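Local structure of KLLA0B12012p (Kluyveromyces lactis, 6Y3P) at residues A[129-134]-A[158-163]; A[137-142]-A[197-202]; A[154-159]-A[252-257]. The protein has a C-terminal ATP-grasp domain, the part present here, which probably binds ATP, and is a direct partner of the mRNA decapping enzyme Dcp2. All coordinates share one frame; numbering follows the deposited sequence.

The three contacts illustrate how one alpha+beta unit is assembled around an antiparallel sheet of strand order 109-113, 194-200, 140-145, 154-157, 253-254. Contact 2 joins strands 140-145 and 194-200 in its middle; contact 3 adds strand 253-254 at its edge; contact 1 packs helices 128-136 and 160-171 together against it. Centres of contacts 1 and 2 lie about 9 Å apart, 2 and 3 about 11 Å, 1 and 3 about 15 Å. Segments of contacts 1 and 2 alternate along the chain, as do those of 2 and 3, while contacts 1 and 3 share Lys158 and Thr159; strand 154-157 thus leads into helix 160-171, and distant segments build one sheet with its helical cover in the ATP-grasp domain.

Contact 1: A[129-134]-A[158-163]; sequences ELRQEL and KTIEQL
Leu134 and Ile160 form the apolar centre of this helix-to-helix contact. The CB of Leu134 lies 3.8 Å from CG1 of Ile160, the two side chains running at a slant to each other. Ile160 directs CG1 away from its own carbonyl carbon (chi1 -66°) and continues extended to the CD1 methyl, 3.9 Å from CD of Arg131. There the arginine offers only its aliphatic part; its guanidinium goes on to weak, long ion pairs with Asp121 and Asp125. Deeper in, CD2 of Leu134 meets CD2 of Leu163 at 4.0 Å, two methyls of side chains crossing nearly perpendicularly. Leu134 and Leu163 are both buried, and both also rest on Phe157 of the adjoining strand.

The polar link between the segments is a single water. It donates to Leu134 O at 2.8 Å and accepts from Ile160 N at 3.0 Å, thereby relaying a carbonyl of the last turn of one helix to an amide of the first turn of the next.

A third set of bonds shapes the start of the second helix. Gln162 lays its side chain back toward the residues before the helix, and OE1 takes two amides, Lys158 N at 2.8 Å and Thr159 N at 2.9 Å; the second donor stands above the plane of the side-chain carbonyl. In return, Gln162 N reaches OG1 of Thr159 in a weak bond. Two donors on one oxygen should hold this amide group in a fixed rotation.

The reciprocal Thr159-Gln162 pair is a capping box, to which Lys158 N adds a further bond. It sits on a strand-to-helix turn whose helix packs beside helix 128-136 over one face of an antiparallel sheet, consistent with an alpha+beta subdomain of the ATP-grasp fold.

Contact 2: A[137-142]-A[197-202]; sequences KEKWWI and VQEYLH
Ile142 and Gln198 bond to each other in both directions, Ile142 N to Gln198 O at 2.8 Å and Gln198 N to Ile142 O at 2.9 Å, forming the hydrogen-bonded pair of an antiparallel beta ladder. Tyr200 N adds a nearly straight bond to Trp140 O. Between them Trp141 faces Glu199 as a non-hydrogen-bonded pair. These are inner strands of the five-stranded antiparallel sheet.

A charged pair at one end of the ladder does not close into a salt bridge: the extended Lys139 side chain slants across that of Glu199, its CG 3.5 Å from Glu199 OE1. Each finds a firmer mate outside: Lys139 with Glu108 and Glu199 with Lys342, while Gln198 OE1 accepts from Lys83.

Packing follows on both faces. On the side of Ile142 and Tyr200, the CD1 methyl of Ile142 comes within 3.5 Å of CD1 of the tyrosine ring, and CB of Trp140 meets the same ring at its edge. On the opposite face the indole of Trp141 turns back over its neighbour strand, CE3 reaching CG1 of Val197 at 3.7 Å; Phe157 and Leu134 both adjoin this buried ring from one side of its plane.

At the outer end Trp140 and His202 form an offset stack, the imidazole over the five-membered ring with planes only 9° apart, and Lys158 adds a cation-pi contact to the indole. His202 holds CG between its backbone N and carbonyl carbon (chi1 79°), which lays the imidazole over the indole. The histidine, finally, points a CH at the six-membered ring of Trp140, its CB 3.9 Å from that centroid.

Contact 3: A[154-159]-A[252-257]; sequences IRIFKT and DVLDIE
Arg155 reaches across to Asp252: from CB to NH2 its side chain follows the 252-257 segment, and NH1 turns elsewhere. CB starts out beside the carboxylate. CG, anti to the carbonyl carbon (chi1 -67°), packs on CG2 of Val253 at 3.8 Å. CD passes close to both carboxylate oxygens, and the bend at chi3 then brings NE to within 2.8 Å of Asp252 OD1 and equally of OD2, two bent, weak bonds within one salt bridge. NH2 contributes another weak bond, to OD2. The planes of guanidinium and carboxylate stand 87° apart: CG of Asp252 lies at the guanidinium edge, in its plane, and the oxygens straddle that plane. NH1, at the far corner, is hydrogen-bonded to Ser169 of helix 160-171. Replacing this arginine by a leucine would probably leave the carboxylate of Asp252 without its positive mate and cut the tie from this edge to Ser169.

Beneath the ion pair the backbones run antiparallel. Ile156 N binds Asp252 O at 3.1 Å and Leu254 N binds Ile154 O at 3.2 Å, enclosing the non-hydrogen-bonded pair of Arg155 and Val253. On the face of Ile154 and Leu254 the contact is apolar: CD1 of Ile154 touches CG of Leu254 at 3.8 Å, and CD2 of Leu254 is pressed to 3.4 Å from CD1 of Ile156, tighter than usual. Ile142 and Tyr200 extend this apolar patch into the sheet.

Strand 253-254 is therefore a short, weakly bonded addition to the sheet edge, where a crosswise salt bridge of three weak, bent bonds on one face and a tight hydrocarbon patch on the other supplement two backbone bonds, which suggests that side chains probably supply much of the hold.

Contact 1: A[129-134]-A[158-163]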
loop_
_atom_site.group_PDB
_atom_site.type_symbol
_atom_site.label_atom_id
_atom_site.label_comp_id
_atom_site.label_asym_id
_atom_site.label_seq_id
_atom_site.Cartn_x
_atom_site.Cartn_y
_atom_site.Cartn_z
ATOM N N GLU A 129 -0.038 -17.582 -16.111
ATOM C CA GLU A 129 1.022 -16.833 -15.421
ATOM C C GLU A 129 1.481 -17.593 -14.174
ATOM O O GLU A 129 2.682 -17.752 -13.965
ATOM C CB GLU A 129 0.539 -15.429 -15.026
ATOM C CG GLU A 129 0.957 -14.323 -15.973
ATOM C CD GLU A 129 -0.074 -13.219 -16.102
ATOM O OE1 GLU A 129 0.149 -12.130 -15.523
ATOM O OE2 GLU A 129 -1.113 -13.446 -16.768
ATOM N N LEU A 130 0.510 -18.094 -13.388
ATOM C CA LEU A 130 0.676 -18.855 -12.146
ATOM C C LEU A 130 1.396 -20.169 -12.416
ATOM O O LEU A 130 2.347 -20.484 -11.706
ATOM C CB LEU A 130 -0.729 -19.147 -11.561
ATOM C CG LEU A 130 -0.965 -19.377 -10.057
ATOM C CD1 LEU A 130 -2.078 -20.370 -9.845
ATOM C CD2 LEU A 130 0.267 -19.748 -9.292
ATOM N N ARG A 131 0.936 -20.941 -13.434
ATOM C CA ARG A 131 1.524 -22.239 -13.813
ATOM C C ARG A 131 3.034 -22.110 -14.012
ATOM O O ARG A 131 3.802 -22.888 -13.438
ATOM C CB ARG A 131 0.855 -22.783 -15.091
ATOM C CG ARG A 131 1.519 -24.020 -15.733
ATOM C CD ARG A 131 1.054 -25.319 -15.116
ATOM N NE ARG A 131 0.978 -26.397 -16.099
ATOM C CZ ARG A 131 0.075 -27.374 -16.067
ATOM N NH1 ARG A 131 0.074 -28.316 -17.002
ATOM N NH2 ARG A 131 -0.840 -27.410 -15.106
ATOM N N GLN A 132 3.436 -21.099 -14.807
ATOM C CA GLN A 132 4.813 -20.804 -15.170
ATOM C C GLN A 132 5.656 -20.453 -13.971
ATOM O O GLN A 132 6.801 -20.885 -13.882
ATOM C CB GLN A 132 4.861 -19.697 -16.225
ATOM C CG GLN A 132 5.947 -19.954 -17.257
ATOM C CD GLN A 132 5.815 -19.098 -18.475
ATOM O OE1 GLN A 132 5.377 -17.936 -18.418
ATOM N NE2 GLN A 132 6.305 -19.621 -19.589
ATOM N N GLU A 133 5.074 -19.719 -13.032
ATOM C CA GLU A 133 5.719 -19.336 -11.789
ATOM C C GLU A 133 6.025 -20.569 -10.922
ATOM O O GLU A 133 7.152 -20.729 -10.460
ATOM C CB GLU A 133 4.821 -18.348 -11.028
ATOM C CG GLU A 133 4.839 -16.941 -11.595
ATOM C CD GLU A 133 6.147 -16.186 -11.436
ATOM O OE1 GLU A 133 6.851 -16.410 -10.424
ATOM O OE2 GLU A 133 6.468 -15.375 -12.333
ATOM N N LEU A 134 5.011 -21.438 -10.710
ATOM C CA LEU A 134 5.116 -22.668 -9.907
ATOM C C LEU A 134 6.136 -23.632 -10.520
ATOM O O LEU A 134 6.877 -24.298 -9.791
ATOM C CB LEU A 134 3.726 -23.325 -9.830
ATOM C CG LEU A 134 2.810 -23.046 -8.612
ATOM C CD1 LEU A 134 2.989 -21.649 -8.026
ATOM C CD2 LEU A 134 1.375 -23.311 -8.962
ATOM N N LYS A 158 5.476 -25.245 -2.387
ATOM C CA LYS A 158 6.457 -24.703 -3.330
ATOM C C LYS A 158 6.271 -25.270 -4.738
ATOM O O LYS A 158 6.649 -24.606 -5.697
ATOM C CB LYS A 158 7.890 -24.961 -2.852
ATOM C CG LYS A 158 8.342 -24.058 -1.706
ATOM C CD LYS A 158 9.860 -23.811 -1.738
ATOM C CE LYS A 158 10.697 -24.985 -1.277
ATOM N NZ LYS A 158 10.360 -25.413 0.108
ATOM N N THR A 159 5.723 -26.496 -4.872
ATOM C CA THR A 159 5.545 -27.158 -6.178
ATOM C C THR A 159 4.081 -27.536 -6.530
ATOM O O THR A 159 3.214 -27.656 -5.649
ATOM C CB THR A 159 6.462 -28.396 -6.284
ATOM O OG1 THR A 159 5.998 -29.395 -5.383
ATOM C CG2 THR A 159 7.931 -28.080 -5.972
ATOM N N ILE A 160 3.845 -27.783 -7.830
ATOM C CA ILE A 160 2.563 -28.226 -8.367
ATOM C C ILE A 160 2.103 -29.508 -7.661
ATOM O O ILE A 160 0.949 -29.558 -7.261
ATOM C CB ILE A 160 2.594 -28.327 -9.921
ATOM C CG1 ILE A 160 2.771 -26.908 -10.527
ATOM C CG2 ILE A 160 1.336 -29.021 -10.461
ATOM C CD1 ILE A 160 2.976 -26.732 -12.073
ATOM N N GLU A 161 3.008 -30.497 -7.441
ATOM C CA GLU A 161 2.678 -31.757 -6.726
ATOM C C GLU A 161 2.254 -31.501 -5.271
ATOM O O GLU A 161 1.259 -32.081 -4.805
ATOM C CB GLU A 161 3.792 -32.828 -6.811
ATOM C CG GLU A 161 5.215 -32.293 -6.853
ATOM C CD GLU A 161 5.828 -32.091 -8.232
ATOM O OE1 GLU A 161 5.528 -31.061 -8.884
ATOM O OE2 GLU A 161 6.651 -32.946 -8.637
ATOM N N GLN A 162 2.965 -30.573 -4.587
ATOM C CA GLN A 162 2.633 -30.186 -3.222
ATOM C C GLN A 162 1.214 -29.559 -3.187
ATOM O O GLN A 162 0.375 -29.977 -2.389
ATOM C CB GLN A 162 3.703 -29.250 -2.656
ATOM C CG GLN A 162 4.922 -29.987 -2.141
ATOM C CD GLN A 162 6.167 -29.131 -2.073
ATOM O OE1 GLN A 162 6.178 -27.927 -2.382
ATOM N NE2 GLN A 162 7.271 -29.750 -1.691
ATOM N N LEU A 163 0.925 -28.652 -4.130
ATOM C CA LEU A 163 -0.402 -28.050 -4.290
ATOM C C LEU A 163 -1.453 -29.117 -4.598
ATOM O O LEU A 163 -2.543 -29.076 -4.031
ATOM C CB LEU A 163 -0.375 -26.985 -5.389
ATOM C CG LEU A 163 -1.610 -26.105 -5.534
ATOM C CD1 LEU A 163 -1.960 -25.365 -4.217
ATOM C CD2 LEU A 163 -1.423 -25.125 -6.665
HETATM O O HOH W 1 6.152 -26.968 -9.530
#

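Contact 2: A[137-142]-A[197-202]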
loop_
_atom_site.group_PDB
_atom_site.type_symbol
_atom_site.label_atom_id
_atom_site.label_comp_id
_atom_site.label_asym_id
_atom_site.label_seq_id
_atom_site.Cartn_x
_atom_site.Cartn_y
_atom_site.Cartn_z
ATOM N N LYS A 137 9.973 -23.028 -9.795
ATOM C CA LYS A 137 10.392 -23.604 -8.510
ATOM C C LYS A 137 11.366 -22.714 -7.673
ATOM O O LYS A 137 12.138 -23.226 -6.848
ATOM C CB LYS A 137 10.971 -25.027 -8.717
ATOM C CG LYS A 137 9.975 -26.046 -9.299
ATOM C CD LYS A 137 10.330 -27.497 -8.937
ATOM C CE LYS A 137 11.133 -28.222 -9.996
ATOM N NZ LYS A 137 12.595 -28.193 -9.720
ATOM N N GLU A 138 11.249 -21.385 -7.827
ATOM C CA GLU A 138 12.113 -20.405 -7.155
ATOM C C GLU A 138 11.492 -19.744 -5.923
ATOM O O GLU A 138 12.207 -19.021 -5.226
ATOM C CB GLU A 138 12.545 -19.294 -8.145
ATOM C CG GLU A 138 13.279 -19.775 -9.389
ATOM C CD GLU A 138 14.397 -18.874 -9.879
ATOM O OE1 GLU A 138 14.167 -17.651 -10.023
ATOM O OE2 GLU A 138 15.506 -19.401 -10.132
ATOM N N LYS A 139 10.177 -19.942 -5.668
ATOM C CA LYS A 139 9.470 -19.252 -4.585
ATOM C C LYS A 139 8.625 -20.128 -3.690
ATOM O O LYS A 139 8.281 -21.250 -4.069
ATOM C CB LYS A 139 8.558 -18.163 -5.192
ATOM C CG LYS A 139 9.308 -16.948 -5.692
ATOM C CD LYS A 139 8.516 -16.159 -6.697
ATOM C CE LYS A 139 9.434 -15.265 -7.500
ATOM N NZ LYS A 139 8.683 -14.399 -8.441
ATOM N N TRP A 140 8.242 -19.579 -2.510
ATOM C CA TRP A 140 7.315 -20.195 -1.557
ATOM C C TRP A 140 5.958 -19.572 -1.831
ATOM O O TRP A 140 5.868 -18.461 -2.378
ATOM C CB TRP A 140 7.730 -19.974 -0.094
ATOM C CG TRP A 140 9.038 -20.620 0.272
ATOM C CD1 TRP A 140 10.258 -20.384 -0.292
ATOM C CD2 TRP A 140 9.243 -21.635 1.261
ATOM N NE1 TRP A 140 11.210 -21.189 0.286
ATOM C CE2 TRP A 140 10.617 -21.957 1.252
ATOM C CE3 TRP A 140 8.396 -22.312 2.147
ATOM C CZ2 TRP A 140 11.169 -22.896 2.127
ATOM C CZ3 TRP A 140 8.936 -23.267 2.991
ATOM C CH2 TRP A 140 10.305 -23.553 2.972
ATOM N N TRP A 141 4.897 -20.317 -1.529
ATOM C CA TRP A 141 3.557 -19.871 -1.856
ATOM C C TRP A 141 2.620 -20.223 -0.773
ATOM O O TRP A 141 2.841 -21.152 0.007
ATOM C CB TRP A 141 3.062 -20.535 -3.167
ATOM C CG TRP A 141 3.917 -20.245 -4.350
ATOM C CD1 TRP A 141 4.998 -20.961 -4.773
ATOM C CD2 TRP A 141 3.859 -19.074 -5.173
ATOM N NE1 TRP A 141 5.613 -20.311 -5.823
ATOM C CE2 TRP A 141 4.914 -19.162 -6.107
ATOM C CE3 TRP A 141 2.976 -17.988 -5.256
ATOM C CZ2 TRP A 141 5.080 -18.229 -7.141
ATOM C CZ3 TRP A 141 3.159 -17.045 -6.263
ATOM C CH2 TRP A 141 4.197 -17.174 -7.192
ATOM N N ILE A 142 1.537 -19.512 -0.758
ATOM C CA ILE A 142 0.491 -19.772 0.185
ATOM C C ILE A 142 -0.838 -19.872 -0.579
ATOM O O ILE A 142 -1.066 -19.115 -1.532
ATOM C CB ILE A 142 0.593 -18.741 1.335
ATOM C CG1 ILE A 142 0.153 -19.373 2.624
ATOM C CG2 ILE A 142 -0.072 -17.380 1.073
ATOM C CD1 ILE A 142 0.958 -18.969 3.647
ATOM N N VAL A 197 -3.518 -17.561 -4.606
ATOM C CA VAL A 197 -2.196 -18.141 -4.487
ATOM C C VAL A 197 -1.287 -16.923 -4.376
ATOM O O VAL A 197 -1.151 -16.133 -5.317
ATOM C CB VAL A 197 -1.841 -19.083 -5.651
ATOM C CG1 VAL A 197 -0.371 -19.496 -5.594
ATOM C CG2 VAL A 197 -2.756 -20.315 -5.651
ATOM N N GLN A 198 -0.756 -16.720 -3.182
ATOM C CA GLN A 198 0.060 -15.554 -2.881
ATOM C C GLN A 198 1.493 -15.976 -2.563
ATOM O O GLN A 198 1.698 -16.891 -1.770
ATOM C CB GLN A 198 -0.596 -14.806 -1.690
ATOM C CG GLN A 198 0.164 -13.603 -1.109
ATOM C CD GLN A 198 -0.307 -12.261 -1.609
ATOM O OE1 GLN A 198 0.501 -11.410 -1.995
ATOM N NE2 GLN A 198 -1.614 -12.009 -1.559
ATOM N N GLU A 199 2.482 -15.280 -3.146
ATOM C CA GLU A 199 3.887 -15.513 -2.841
ATOM C C GLU A 199 4.069 -15.342 -1.340
ATOM O O GLU A 199 3.529 -14.409 -0.737
ATOM C CB GLU A 199 4.786 -14.548 -3.594
ATOM C CG GLU A 199 6.250 -14.880 -3.410
ATOM C CD GLU A 199 7.223 -13.986 -4.141
ATOM O OE1 GLU A 199 8.433 -14.070 -3.828
ATOM O OE2 GLU A 199 6.787 -13.234 -5.046
ATOM N N TYR A 200 4.752 -16.295 -0.731
ATOM C CA TYR A 200 4.946 -16.300 0.707
ATOM C C TYR A 200 6.400 -16.050 1.088
ATOM O O TYR A 200 7.310 -16.666 0.535
ATOM C CB TYR A 200 4.380 -17.612 1.299
ATOM C CG TYR A 200 4.732 -17.877 2.745
ATOM C CD1 TYR A 200 4.048 -17.239 3.779
ATOM C CD2 TYR A 200 5.709 -18.804 3.083
ATOM C CE1 TYR A 200 4.359 -17.495 5.118
ATOM C CE2 TYR A 200 6.043 -19.049 4.411
ATOM C CZ TYR A 200 5.374 -18.387 5.427
ATOM O OH TYR A 200 5.700 -18.672 6.733
ATOM N N LEU A 201 6.603 -15.156 2.047
ATOM C CA LEU A 201 7.910 -14.814 2.601
ATOM C C LEU A 201 8.209 -15.735 3.831
ATOM O O LEU A 201 7.759 -15.480 4.956
ATOM C CB LEU A 201 7.910 -13.322 2.965
ATOM C CG LEU A 201 9.266 -12.732 3.322
ATOM C CD1 LEU A 201 9.788 -11.932 2.190
ATOM C CD2 LEU A 201 9.156 -11.865 4.546
ATOM N N HIS A 202 8.935 -16.839 3.577
ATOM C CA HIS A 202 9.283 -17.871 4.575
ATOM C C HIS A 202 10.361 -17.382 5.535
ATOM O O HIS A 202 10.498 -17.874 6.653
ATOM C CB HIS A 202 9.751 -19.157 3.851
ATOM C CG HIS A 202 11.170 -19.106 3.348
ATOM N ND1 HIS A 202 11.515 -18.371 2.220
ATOM C CD2 HIS A 202 12.294 -19.662 3.865
ATOM C CE1 HIS A 202 12.830 -18.515 2.081
ATOM N NE2 HIS A 202 13.343 -19.273 3.053
#

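Contact 3: A[154-159]-A[252-257]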
loop_
_atom_site.group_PDB
_atom_site.type_symbol
_atom_site.label_atom_id
_atom_site.label_comp_id
_atom_site.label_asym_id
_atom_site.label_seq_id
_atom_site.Cartn_x
_atom_site.Cartn_y
_atom_site.Cartn_z
ATOM N N ILE A 154 -5.306 -21.623 5.358
ATOM C CA ILE A 154 -4.268 -21.188 4.422
ATOM C C ILE A 154 -3.008 -22.103 4.593
ATOM O O ILE A 154 -2.482 -22.247 5.701
ATOM C CB ILE A 154 -3.977 -19.643 4.398
ATOM C CG1 ILE A 154 -2.926 -19.193 5.421
ATOM C CG2 ILE A 154 -5.269 -18.809 4.546
ATOM C CD1 ILE A 154 -2.300 -17.802 5.145
ATOM N N ARG A 155 -2.597 -22.769 3.490
ATOM C CA ARG A 155 -1.499 -23.733 3.452
ATOM C C ARG A 155 -0.314 -23.339 2.545
ATOM O O ARG A 155 -0.498 -22.761 1.470
ATOM C CB ARG A 155 -2.033 -25.125 3.072
ATOM C CG ARG A 155 -2.941 -25.739 4.139
ATOM C CD ARG A 155 -3.349 -27.163 3.820
ATOM N NE ARG A 155 -2.223 -28.099 3.881
ATOM C CZ ARG A 155 -2.303 -29.406 3.626
ATOM N NH1 ARG A 155 -3.465 -29.957 3.297
ATOM N NH2 ARG A 155 -1.219 -30.168 3.695
ATOM N N ILE A 156 0.902 -23.685 2.999
ATOM C CA ILE A 156 2.176 -23.430 2.314
ATOM C C ILE A 156 2.539 -24.589 1.384
ATOM O O ILE A 156 2.277 -25.763 1.698
ATOM C CB ILE A 156 3.322 -23.126 3.345
ATOM C CG1 ILE A 156 3.022 -21.830 4.070
ATOM C CG2 ILE A 156 4.710 -22.991 2.679
ATOM C CD1 ILE A 156 3.829 -21.618 5.250
ATOM N N PHE A 157 3.177 -24.250 0.264
ATOM C CA PHE A 157 3.688 -25.188 -0.736
ATOM C C PHE A 157 4.723 -24.482 -1.600
ATOM O O PHE A 157 4.803 -23.250 -1.590
ATOM C CB PHE A 157 2.541 -25.716 -1.605
ATOM C CG PHE A 157 1.916 -24.683 -2.519
ATOM C CD1 PHE A 157 0.910 -23.837 -2.054
ATOM C CD2 PHE A 157 2.306 -24.585 -3.855
ATOM C CE1 PHE A 157 0.330 -22.888 -2.894
ATOM C CE2 PHE A 157 1.703 -23.660 -4.703
ATOM C CZ PHE A 157 0.712 -22.817 -4.219
ATOM N N LYS A 158 5.476 -25.245 -2.387
ATOM C CA LYS A 158 6.457 -24.703 -3.330
ATOM C C LYS A 158 6.271 -25.270 -4.738
ATOM O O LYS A 158 6.649 -24.606 -5.697
ATOM C CB LYS A 158 7.890 -24.961 -2.852
ATOM C CG LYS A 158 8.342 -24.058 -1.706
ATOM C CD LYS A 158 9.860 -23.811 -1.738
ATOM C CE LYS A 158 10.697 -24.985 -1.277
ATOM N NZ LYS A 158 10.360 -25.413 0.108
ATOM N N THR A 159 5.723 -26.496 -4.872
ATOM C CA THR A 159 5.545 -27.158 -6.178
ATOM C C THR A 159 4.081 -27.536 -6.530
ATOM O O THR A 159 3.214 -27.656 -5.649
ATOM C CB THR A 159 6.462 -28.396 -6.284
ATOM O OG1 THR A 159 5.998 -29.395 -5.383
ATOM C CG2 THR A 159 7.931 -28.080 -5.972
ATOM N N ASP A 252 1.404 -27.375 8.071
ATOM C CA ASP A 252 1.679 -26.362 7.035
ATOM C C ASP A 252 0.612 -25.249 6.939
ATOM O O ASP A 252 0.503 -24.558 5.917
ATOM C CB ASP A 252 1.898 -27.045 5.671
ATOM C CG ASP A 252 0.655 -27.667 5.056
ATOM O OD1 ASP A 252 -0.215 -28.140 5.817
ATOM O OD2 ASP A 252 0.559 -27.692 3.808
ATOM N N VAL A 253 -0.138 -25.056 8.026
ATOM C CA VAL A 253 -1.200 -24.061 8.107
ATOM C C VAL A 253 -0.709 -22.858 8.929
ATOM O O VAL A 253 0.154 -23.004 9.792
ATOM C CB VAL A 253 -2.485 -24.713 8.710
ATOM C CG1 VAL A 253 -3.635 -23.713 8.843
ATOM C CG2 VAL A 253 -2.921 -25.940 7.911
ATOM N N LEU A 254 -1.239 -21.671 8.626
ATOM C CA LEU A 254 -1.018 -20.436 9.382
ATOM C C LEU A 254 -2.337 -19.681 9.524
ATOM O O LEU A 254 -3.231 -19.857 8.689
ATOM C CB LEU A 254 0.148 -19.557 8.892
ATOM C CG LEU A 254 0.300 -19.287 7.418
ATOM C CD1 LEU A 254 1.102 -18.022 7.195
ATOM C CD2 LEU A 254 0.946 -20.450 6.732
ATOM N N ASP A 255 -2.502 -18.932 10.632
ATOM C CA ASP A 255 -3.745 -18.225 10.973
ATOM C C ASP A 255 -4.903 -19.239 11.222
ATOM O O ASP A 255 -6.024 -19.064 10.727
ATOM C CB ASP A 255 -4.105 -17.123 9.934
ATOM C CG ASP A 255 -3.008 -16.101 9.654
ATOM O OD1 ASP A 255 -2.600 -15.387 10.603
ATOM O OD2 ASP A 255 -2.599 -15.972 8.470
ATOM N N ILE A 256 -4.596 -20.319 11.977
ATOM C CA ILE A 256 -5.551 -21.373 12.373
ATOM C C ILE A 256 -6.612 -20.777 13.316
ATOM O O ILE A 256 -7.797 -21.127 13.217
ATOM C CB ILE A 256 -4.842 -22.637 12.985
ATOM C CG1 ILE A 256 -5.840 -23.784 13.349
ATOM C CG2 ILE A 256 -3.928 -22.300 14.190
ATOM C CD1 ILE A 256 -6.502 -24.541 12.168
ATOM N N GLU A 257 -6.170 -19.835 14.189
ATOM C CA GLU A 257 -6.981 -19.111 15.168
ATOM C C GLU A 257 -8.066 -18.262 14.508
ATOM O O GLU A 257 -9.049 -17.921 15.161
ATOM C CB GLU A 257 -6.099 -18.271 16.112
ATOM C CG GLU A 257 -5.058 -19.072 16.891
ATOM C CD GLU A 257 -5.508 -19.964 18.038
ATOM O OE1 GLU A 257 -6.620 -20.541 17.965
ATOM O OE2 GLU A 257 -4.715 -20.121 18.995
#